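Local coordinates for protein N-acetyltransferase (Trypanosoma brucei, PDB 3I3G) that probably transfers the acetyl group of acetyl-CoA to D-glucosamine 6-phosphate, a step on the way to UDP-N-acetylglucosamine, as a GNA1-type member of the GNAT family, at residues Ser33-Leu38 with Pro45-Val50; Val65-Cys70 with Ile118-Glu123; Arg76-Ala81 with Pro106-Ala111. All blocks are in the same frame, centred on the assembly; numbering follows the deposited sequence.

Overall arrangement
The three contacts show how a GNAT sheet is clothed on both faces. Helix 31-38 of contact 1 lies against one face, reaching contact 3 through His34 NE2 and Ser80 OG, 2.8 Å apart, while helix 113-127 of contact 2 covers the other. Contacts 2 and 3 lie on neighbouring antiparallel strands, 65-71 and 76-86, joined where Phe69 N meets Gly79 O at 2.8 Å, their centres about 13 Å apart. Contact 1 is centred about 19 Å from the centre of contact 2 and 16 Å from that of contact 3. Contact 3 holds the start of the loop that, in this family, wraps the pyrophosphate of acetyl-CoA; contact 1 belongs to the region that commonly shapes the acceptor side.

Contact 1 (Ser33-Leu38 with Pro45-Val50); sequences SHLELL and PPLSGV
Leu35 meets the chain at Pro45 and Leu47 with a single methyl group, and this small apolar touch joins helix 31-38 to the loop that leads into helix 49-61. The CD2 methyl of Leu35 sits 3.8 Å from Pro45 O and also 3.8 Å from Leu47 N, so it rests on the polar backbone of the loop as much as on a side chain. Its one apolar partner here is Leu47 CB, 4.1 Å from Leu35 CD2. The side chain leaves the helix toward the loop; CG anti to the backbone N (chi1 177°), with the turn at chi2 (58°), presents CD2.

Leu47 answers with its beta carbon rather than with its branch. Its CG lies anti to the carbonyl carbon (chi1 -69°), and the branched end goes on to Leu52 and Ile55 of helix 49-61 and to Phe89 of the second subunit. Leu35 also touches Leu52, so the two leucines share a neighbour. Pro45 contributes mainly its carbonyl, its ring being turned from the helix; it packs against Gly92 of the second subunit. The contact is thus buried at Leu35 and more open at the prolines.

Just beyond, Ser48 occupies the N-cap of helix 49-61. Its hydroxyl caps a backbone N of the first turn, while Ser48 N is bonded to Glu51 OE1, the reciprocal pattern of a capping box, which fixes where the helix starts after the extended run of Pro45 to Leu47.

Two helices joined by an irregular loop between the first and second strands are typical of the GNAT fold. In GNA1 relatives this region helps to form the acceptor site near the dimer interface, and the neighbouring residues of the second subunit are consistent with such a placement.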
loop_
_atom_site.group_PDB
_atom_site.type_symbol
_atom_site.label_atom_id
_atom_site.label_comp_id
_atom_site.label_asym_id
_atom_site.label_seq_id
_atom_site.Cartn_x
_atom_site.Cartn_y
_atom_site.Cartn_z
ATOM N N SER A 33 -17.735 -8.307 14.218
ATOM C CA SER A 33 -17.402 -7.313 15.232
ATOM C C SER A 33 -16.345 -6.353 14.699
ATOM O O SER A 33 -16.341 -5.165 15.024
ATOM C CB SER A 33 -16.899 -7.996 16.505
ATOM O OG SER A 33 -16.629 -7.044 17.517
ATOM N N HIS A 34 -15.450 -6.884 13.873
ATOM C CA HIS A 34 -14.383 -6.099 13.269
ATOM C C HIS A 34 -14.949 -5.030 12.336
ATOM O O HIS A 34 -14.496 -3.884 12.343
ATOM C CB HIS A 34 -13.428 -7.025 12.512
ATOM C CG HIS A 34 -12.220 -6.335 11.961
ATOM N ND1 HIS A 34 -12.002 -6.181 10.608
ATOM C CD2 HIS A 34 -11.160 -5.761 12.579
ATOM C CE1 HIS A 34 -10.863 -5.541 10.417
ATOM N NE2 HIS A 34 -10.332 -5.275 11.596
ATOM N N LEU A 35 -15.945 -5.407 11.538
ATOM C CA LEU A 35 -16.573 -4.473 10.610
ATOM C C LEU A 35 -17.225 -3.320 11.366
ATOM O O LEU A 35 -17.179 -2.169 10.929
ATOM C CB LEU A 35 -17.617 -5.188 9.748
ATOM C CG LEU A 35 -18.415 -4.308 8.782
ATOM C CD1 LEU A 35 -17.484 -3.567 7.835
ATOM C CD2 LEU A 35 -19.423 -5.139 8.006
ATOM N N GLU A 36 -17.834 -3.641 12.502
ATOM C CA GLU A 36 -18.472 -2.636 13.342
ATOM C C GLU A 36 -17.444 -1.616 13.825
ATOM O O GLU A 36 -17.689 -0.409 13.802
ATOM C CB GLU A 36 -19.160 -3.307 14.532
ATOM C CG GLU A 36 -19.960 -2.364 15.412
ATOM C CD GLU A 36 -20.822 -3.106 16.412
ATOM O OE1 GLU A 36 -21.422 -2.449 17.287
ATOM O OE2 GLU A 36 -20.899 -4.349 16.321
ATOM N N LEU A 37 -16.289 -2.113 14.255
ATOM C CA LEU A 37 -15.198 -1.249 14.687
ATOM C C LEU A 37 -14.767 -0.313 13.563
ATOM O O LEU A 37 -14.624 0.894 13.767
ATOM C CB LEU A 37 -14.006 -2.087 15.152
ATOM C CG LEU A 37 -12.735 -1.323 15.536
ATOM C CD1 LEU A 37 -12.965 -0.490 16.785
ATOM C CD2 LEU A 37 -11.579 -2.284 15.743
ATOM N N LEU A 38 -14.559 -0.874 12.377
ATOM C CA LEU A 38 -14.116 -0.086 11.230
ATOM C C LEU A 38 -15.101 1.036 10.911
ATOM O O LEU A 38 -14.747 2.015 10.256
ATOM C CB LEU A 38 -13.903 -0.981 10.007
ATOM C CG LEU A 38 -12.750 -1.984 10.099
ATOM C CD1 LEU A 38 -12.744 -2.921 8.898
ATOM C CD2 LEU A 38 -11.418 -1.265 10.224
ATOM N N PRO A 45 -20.870 -0.028 5.501
ATOM C CA PRO A 45 -22.200 -0.622 5.381
ATOM C C PRO A 45 -22.175 -2.116 5.684
ATOM O O PRO A 45 -21.129 -2.755 5.552
ATOM C CB PRO A 45 -22.569 -0.381 3.912
ATOM C CG PRO A 45 -21.280 -0.066 3.224
ATOM C CD PRO A 45 -20.440 0.617 4.250
ATOM N N PRO A 46 -23.325 -2.673 6.084
ATOM C CA PRO A 46 -23.432 -4.072 6.490
ATOM C C PRO A 46 -22.969 -5.050 5.414
ATOM O O PRO A 46 -23.182 -4.819 4.223
ATOM C CB PRO A 46 -24.933 -4.249 6.745
ATOM C CG PRO A 46 -25.430 -2.881 7.052
ATOM C CD PRO A 46 -24.613 -1.966 6.192
ATOM N N LEU A 47 -22.340 -6.135 5.851
ATOM C CA LEU A 47 -21.959 -7.228 4.967
ATOM C C LEU A 47 -22.309 -8.550 5.637
ATOM O O LEU A 47 -22.243 -8.671 6.858
ATOM C CB LEU A 47 -20.462 -7.177 4.657
ATOM C CG LEU A 47 -19.970 -6.020 3.783
ATOM C CD1 LEU A 47 -18.449 -5.962 3.777
ATOM C CD2 LEU A 47 -20.512 -6.144 2.366
ATOM N N SER A 48 -22.685 -9.540 4.836
ATOM C CA SER A 48 -23.025 -10.853 5.370
ATOM C C SER A 48 -21.766 -11.578 5.831
ATOM O O SER A 48 -20.656 -11.220 5.440
ATOM C CB SER A 48 -23.747 -11.689 4.315
ATOM O OG SER A 48 -22.882 -11.989 3.232
ATOM N N GLY A 49 -21.941 -12.598 6.665
ATOM C CA GLY A 49 -20.819 -13.413 7.111
ATOM C C GLY A 49 -20.068 -14.009 5.935
ATOM O O GLY A 49 -18.838 -14.062 5.933
ATOM N N VAL A 50 -20.812 -14.456 4.929
ATOM C CA VAL A 50 -20.210 -15.025 3.728
ATOM C C VAL A 50 -19.361 -13.994 2.992
ATOM O O VAL A 50 -18.242 -14.284 2.575
ATOM C CB VAL A 50 -21.279 -15.582 2.769
ATOM C CG1 VAL A 50 -20.680 -15.822 1.390
ATOM C CG2 VAL A 50 -21.879 -16.864 3.328
#

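Contact 2 (Val65-Cys70 with Ile118-Glu123); sequences VTKVFC and IMDLCE
Packing of the long helix that follows the pyrophosphate loop against the central sheet is a hallmark of the GNAT fold, and part of it here is made by Lys67 on strand 65-71 with Asp120 and Leu121 on helix 113-127. The main bond is a salt bridge from Lys67 NZ to the syn lone pair of Asp120 OD2, its 2.5 Å unusually short and doubtful as an exact length; Asp120 OD1 stands off at 3.6 Å from Lys67 NZ. Lys67 does not reach out straight. All four of its torsions are near -60°, so the chain curls round and OD2 fits into the bend, with Lys67 CG 3.3 Å and Lys67 CE 3.5 Å from it. The Asp120 side chain crosses that of Lys67 at about a right angle, its CG anti to the backbone N (chi1 -174°). The curl brings NZ to the carboxylate, and the pairing of opposite charges probably favours the ionised form of both.

Leu121, itself buried, brings its CD2 methyl to 3.6 Å from Lys67 CG, the leucine and the lysine running alongside in opposing senses.

Around this pair, Leu121 continues onto Ala81 and Leu83 of strand 76-86, while Lys67 touches Val25 and Asp120 touches Leu23, both of strand 21-25. Farther along strand 65-71, Phe69 packs on Leu113, Ala116 and Leu117, extending the seam between helix and sheet.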
loop_
_atom_site.group_PDB
_atom_site.type_symbol
_atom_site.label_atom_id
_atom_site.label_comp_id
_atom_site.label_asym_id
_atom_site.label_seq_id
_atom_site.Cartn_x
_atom_site.Cartn_y
_atom_site.Cartn_z
ATOM N N VAL A 65 -1.700 -8.700 6.711
ATOM C CA VAL A 65 -1.851 -9.183 8.076
ATOM C C VAL A 65 -2.636 -8.165 8.892
ATOM O O VAL A 65 -2.329 -6.973 8.872
ATOM C CB VAL A 65 -0.487 -9.402 8.753
ATOM C CG1 VAL A 65 -0.677 -9.924 10.170
ATOM C CG2 VAL A 65 0.366 -10.359 7.938
ATOM N N THR A 66 -3.652 -8.635 9.605
ATOM C CA THR A 66 -4.440 -7.755 10.458
ATOM C C THR A 66 -4.338 -8.176 11.919
ATOM O O THR A 66 -4.669 -9.308 12.277
ATOM C CB THR A 66 -5.922 -7.723 10.038
ATOM O OG1 THR A 66 -6.025 -7.299 8.673
ATOM C CG2 THR A 66 -6.701 -6.759 10.921
ATOM N N LYS A 67 -3.866 -7.260 12.757
ATOM C CA LYS A 67 -3.791 -7.502 14.190
ATOM C C LYS A 67 -4.926 -6.756 14.875
ATOM O O LYS A 67 -5.247 -5.629 14.505
ATOM C CB LYS A 67 -2.443 -7.040 14.747
ATOM C CG LYS A 67 -1.241 -7.695 14.086
ATOM C CD LYS A 67 -1.283 -9.208 14.235
ATOM C CE LYS A 67 -1.072 -9.633 15.678
ATOM N NZ LYS A 67 0.337 -9.429 16.121
ATOM N N VAL A 68 -5.536 -7.391 15.869
ATOM C CA VAL A 68 -6.658 -6.784 16.570
ATOM C C VAL A 68 -6.512 -6.904 18.081
ATOM O O VAL A 68 -5.873 -7.827 18.587
ATOM C CB VAL A 68 -7.995 -7.439 16.168
ATOM C CG1 VAL A 68 -8.261 -7.244 14.685
ATOM C CG2 VAL A 68 -7.989 -8.918 16.527
ATOM N N PHE A 69 -7.105 -5.955 18.795
ATOM C CA PHE A 69 -7.281 -6.087 20.230
ATOM C C PHE A 69 -8.675 -6.630 20.491
ATOM O O PHE A 69 -9.660 -6.112 19.963
ATOM C CB PHE A 69 -7.089 -4.747 20.939
ATOM C CG PHE A 69 -5.681 -4.504 21.398
ATOM C CD1 PHE A 69 -5.158 -5.216 22.464
ATOM C CD2 PHE A 69 -4.883 -3.565 20.768
ATOM C CE1 PHE A 69 -3.863 -4.997 22.893
ATOM C CE2 PHE A 69 -3.589 -3.342 21.193
ATOM C CZ PHE A 69 -3.077 -4.060 22.256
ATOM N N CYS A 70 -8.752 -7.681 21.299
ATOM C CA CYS A 70 -10.024 -8.323 21.589
ATOM C C CYS A 70 -10.286 -8.382 23.087
ATOM O O CYS A 70 -9.412 -8.761 23.868
ATOM C CB CYS A 70 -10.049 -9.736 20.997
ATOM S SG CYS A 70 -11.493 -10.737 21.450
ATOM N N ILE A 118 0.484 -0.203 16.544
ATOM C CA ILE A 118 1.509 0.315 15.642
ATOM C C ILE A 118 2.878 -0.306 15.917
ATOM O O ILE A 118 3.564 -0.750 14.996
ATOM C CB ILE A 118 1.613 1.849 15.722
ATOM C CG1 ILE A 118 0.291 2.493 15.298
ATOM C CG2 ILE A 118 2.756 2.350 14.855
ATOM C CD1 ILE A 118 -0.142 2.142 13.886
ATOM N N MET A 119 3.273 -0.330 17.186
ATOM C CA MET A 119 4.553 -0.915 17.571
ATOM C C MET A 119 4.634 -2.376 17.145
ATOM O O MET A 119 5.658 -2.827 16.632
ATOM C CB MET A 119 4.772 -0.790 19.080
ATOM C CG MET A 119 4.981 0.636 19.563
ATOM S SD MET A 119 6.455 1.406 18.861
ATOM C CE MET A 119 5.948 1.632 17.158
ATOM N N ASP A 120 3.546 -3.110 17.355
ATOM C CA ASP A 120 3.482 -4.513 16.966
ATOM C C ASP A 120 3.772 -4.676 15.478
ATOM O O ASP A 120 4.594 -5.502 15.085
ATOM C CB ASP A 120 2.105 -5.097 17.292
ATOM C CG ASP A 120 2.030 -6.592 17.038
ATOM O OD1 ASP A 120 2.859 -7.337 17.602
ATOM O OD2 ASP A 120 1.136 -7.024 16.282
ATOM N N LEU A 121 3.092 -3.883 14.656
ATOM C CA LEU A 121 3.257 -3.962 13.210
ATOM C C LEU A 121 4.664 -3.554 12.784
ATOM O O LEU A 121 5.210 -4.092 11.819
ATOM C CB LEU A 121 2.210 -3.102 12.498
ATOM C CG LEU A 121 0.759 -3.547 12.682
ATOM C CD1 LEU A 121 -0.169 -2.772 11.758
ATOM C CD2 LEU A 121 0.629 -5.043 12.442
ATOM N N CYS A 122 5.249 -2.603 13.504
ATOM C CA CYS A 122 6.609 -2.164 13.213
ATOM C C CYS A 122 7.604 -3.284 13.486
ATOM O O CYS A 122 8.572 -3.461 12.747
ATOM C CB CYS A 122 6.971 -0.926 14.036
ATOM S SG CYS A 122 6.219 0.601 13.445
ATOM N N GLU A 123 7.361 -4.039 14.553
ATOM C CA GLU A 123 8.223 -5.162 14.896
ATOM C C GLU A 123 8.130 -6.252 13.833
ATOM O O GLU A 123 9.145 -6.800 13.400
ATOM C CB GLU A 123 7.860 -5.724 16.272
ATOM C CG GLU A 123 8.621 -6.987 16.640
ATOM C CD GLU A 123 10.123 -6.820 16.511
ATOM O OE1 GLU A 123 10.620 -5.691 16.718
ATOM O OE2 GLU A 123 10.809 -7.820 16.204
#

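Contact 3 (Arg76-Ala81 with Pro106-Ala111); sequences RIVGSA and PSYRGA. Unlike the reference sequence in segment 76-81: Arg76 (reference Gly).
Val78 lies over one face of the Tyr108 ring, and this aliphatic-on-aromatic pairing is the tight half of the contact. Its CG2 methyl stands 4.0 Å from the ring centroid and only 7° from the ring normal, a CH-pi contact centred on the face. The second methyl reaches the rim, Val78 CG1 coming within 3.4 Å of Tyr108 CE2, a close approach. Both branches can bear on the ring because CG1 is anti to the carbonyl carbon (chi1 -61°) while CG2 takes the place between N and C. Tyr108 is further steadied by Ala111, whose CB lies in the ring plane at its edge, the two residues spanning a type I turn.

The looser half faces solvent. Arg76, where the reference sequence has glycine, brings its NH2 to the edge of the same ring, 3.6 Å from Tyr108 CE2, with guanidinium and ring planes 37° apart. Its stronger partner is Asp105, whose carboxylate forms a salt bridge with Arg76 NH1 and also receives Ser107 N, so one acid ties the strand to the start of the loop. Arg109, exposed, folds back on its own loop: Arg109 NH1 donates to Pro106 O at 2.9 Å, from above the carbonyl plane, and Arg109 N reaches that oxygen from the opposite face.

From Arg109 the sequence matches the R-x-x-G-x-G signature, which in GNAT enzymes binds the pyrophosphate of acetyl-CoA and probably does so here; Tyr108, just before it, seats the loop by packing on Val78. A classic beta bulge sets Val78 and Gly79 against the single residue Phe69 of strand 65-71. Val78 and Tyr108 in turn touch Leu113 at the start of helix 113-127, while Ile77 points to the other face, against His34 and Leu37 of helix 31-38.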
loop_
_atom_site.group_PDB
_atom_site.type_symbol
_atom_site.label_atom_id
_atom_site.label_comp_id
_atom_site.label_asym_id
_atom_site.label_seq_id
_atom_site.Cartn_x
_atom_site.Cartn_y
_atom_site.Cartn_z
ATOM N N ARG A 76 -15.369 -9.030 21.842
ATOM C CA ARG A 76 -15.587 -7.771 21.137
ATOM C C ARG A 76 -14.268 -7.185 20.641
ATOM O O ARG A 76 -13.298 -7.085 21.393
ATOM C CB ARG A 76 -16.327 -6.760 22.017
ATOM C CG ARG A 76 -17.016 -5.659 21.220
ATOM C CD ARG A 76 -17.864 -4.759 22.105
ATOM N NE ARG A 76 -17.051 -3.834 22.885
ATOM C CZ ARG A 76 -16.677 -2.632 22.460
ATOM N NH1 ARG A 76 -17.042 -2.208 21.258
ATOM N NH2 ARG A 76 -15.937 -1.853 23.236
ATOM N N ILE A 77 -14.238 -6.809 19.367
ATOM C CA ILE A 77 -13.044 -6.239 18.758
ATOM C C ILE A 77 -13.011 -4.731 18.981
ATOM O O ILE A 77 -13.893 -4.010 18.513
ATOM C CB ILE A 77 -12.991 -6.534 17.247
ATOM C CG1 ILE A 77 -13.114 -8.039 16.995
ATOM C CG2 ILE A 77 -11.706 -5.989 16.641
ATOM C CD1 ILE A 77 -11.944 -8.851 17.521
ATOM N N VAL A 78 -11.988 -4.260 19.688
ATOM C CA VAL A 78 -11.920 -2.857 20.087
ATOM C C VAL A 78 -10.712 -2.127 19.506
ATOM O O VAL A 78 -10.497 -0.948 19.788
ATOM C CB VAL A 78 -11.897 -2.716 21.620
ATOM C CG1 VAL A 78 -13.170 -3.291 22.222
ATOM C CG2 VAL A 78 -10.669 -3.404 22.196
ATOM N N GLY A 79 -9.927 -2.828 18.694
ATOM C CA GLY A 79 -8.762 -2.226 18.056
ATOM C C GLY A 79 -8.285 -3.035 16.868
ATOM O O GLY A 79 -8.327 -4.265 16.889
ATOM N N SER A 80 -7.831 -2.346 15.827
ATOM C CA SER A 80 -7.342 -3.024 14.634
ATOM C C SER A 80 -6.310 -2.198 13.874
ATOM O O SER A 80 -6.372 -0.968 13.851
ATOM C CB SER A 80 -8.502 -3.381 13.703
ATOM O OG SER A 80 -8.038 -4.084 12.562
ATOM N N ALA A 81 -5.367 -2.895 13.252
ATOM C CA ALA A 81 -4.374 -2.275 12.384
ATOM C C ALA A 81 -3.858 -3.331 11.415
ATOM O O ALA A 81 -3.592 -4.464 11.812
ATOM C CB ALA A 81 -3.234 -1.698 13.204
ATOM N N PRO A 106 -13.546 4.193 20.465
ATOM C CA PRO A 106 -13.496 5.409 21.271
ATOM C C PRO A 106 -13.543 5.113 22.768
ATOM O O PRO A 106 -12.968 5.855 23.564
ATOM C CB PRO A 106 -14.750 6.183 20.836
ATOM C CG PRO A 106 -15.560 5.228 20.012
ATOM C CD PRO A 106 -14.594 4.256 19.435
ATOM N N SER A 107 -14.221 4.033 23.143
ATOM C CA SER A 107 -14.328 3.649 24.547
ATOM C C SER A 107 -12.967 3.298 25.138
ATOM O O SER A 107 -12.783 3.331 26.355
ATOM C CB SER A 107 -15.288 2.470 24.711
ATOM O OG SER A 107 -16.614 2.840 24.373
ATOM N N TYR A 108 -12.015 2.966 24.272
ATOM C CA TYR A 108 -10.677 2.580 24.712
ATOM C C TYR A 108 -9.639 3.652 24.393
ATOM O O TYR A 108 -8.445 3.367 24.310
ATOM C CB TYR A 108 -10.272 1.244 24.085
ATOM C CG TYR A 108 -10.951 0.054 24.721
ATOM C CD1 TYR A 108 -10.291 -0.725 25.661
ATOM C CD2 TYR A 108 -12.257 -0.284 24.394
ATOM C CE1 TYR A 108 -10.908 -1.811 26.251
ATOM C CE2 TYR A 108 -12.883 -1.368 24.982
ATOM C CZ TYR A 108 -12.202 -2.127 25.908
ATOM O OH TYR A 108 -12.820 -3.209 26.496
ATOM N N ARG A 109 -10.135 4.863 24.292
ATOM C CA ARG A 109 -9.368 6.049 23.981
ATOM C C ARG A 109 -8.249 6.325 24.976
ATOM O O ARG A 109 -7.359 7.068 24.745
ATOM C CB ARG A 109 -10.321 7.252 23.897
ATOM C CG ARG A 109 -11.151 7.529 25.151
ATOM C CD ARG A 109 -12.163 8.611 24.892
ATOM N NE ARG A 109 -12.948 8.949 26.061
ATOM C CZ ARG A 109 -14.048 8.289 26.406
ATOM N NH1 ARG A 109 -14.428 7.265 25.655
ATOM N NH2 ARG A 109 -14.727 8.613 27.500
ATOM N N GLY A 110 -8.327 5.664 26.096
ATOM C CA GLY A 110 -7.392 5.886 27.194
ATOM C C GLY A 110 -6.600 4.643 27.552
ATOM O O GLY A 110 -5.948 4.591 28.596
ATOM N N ALA A 111 -6.648 3.641 26.681
ATOM C CA ALA A 111 -6.008 2.361 26.958
ATOM C C ALA A 111 -4.664 2.201 26.249
ATOM O O ALA A 111 -3.921 1.258 26.520
ATOM C CB ALA A 111 -6.943 1.213 26.594
#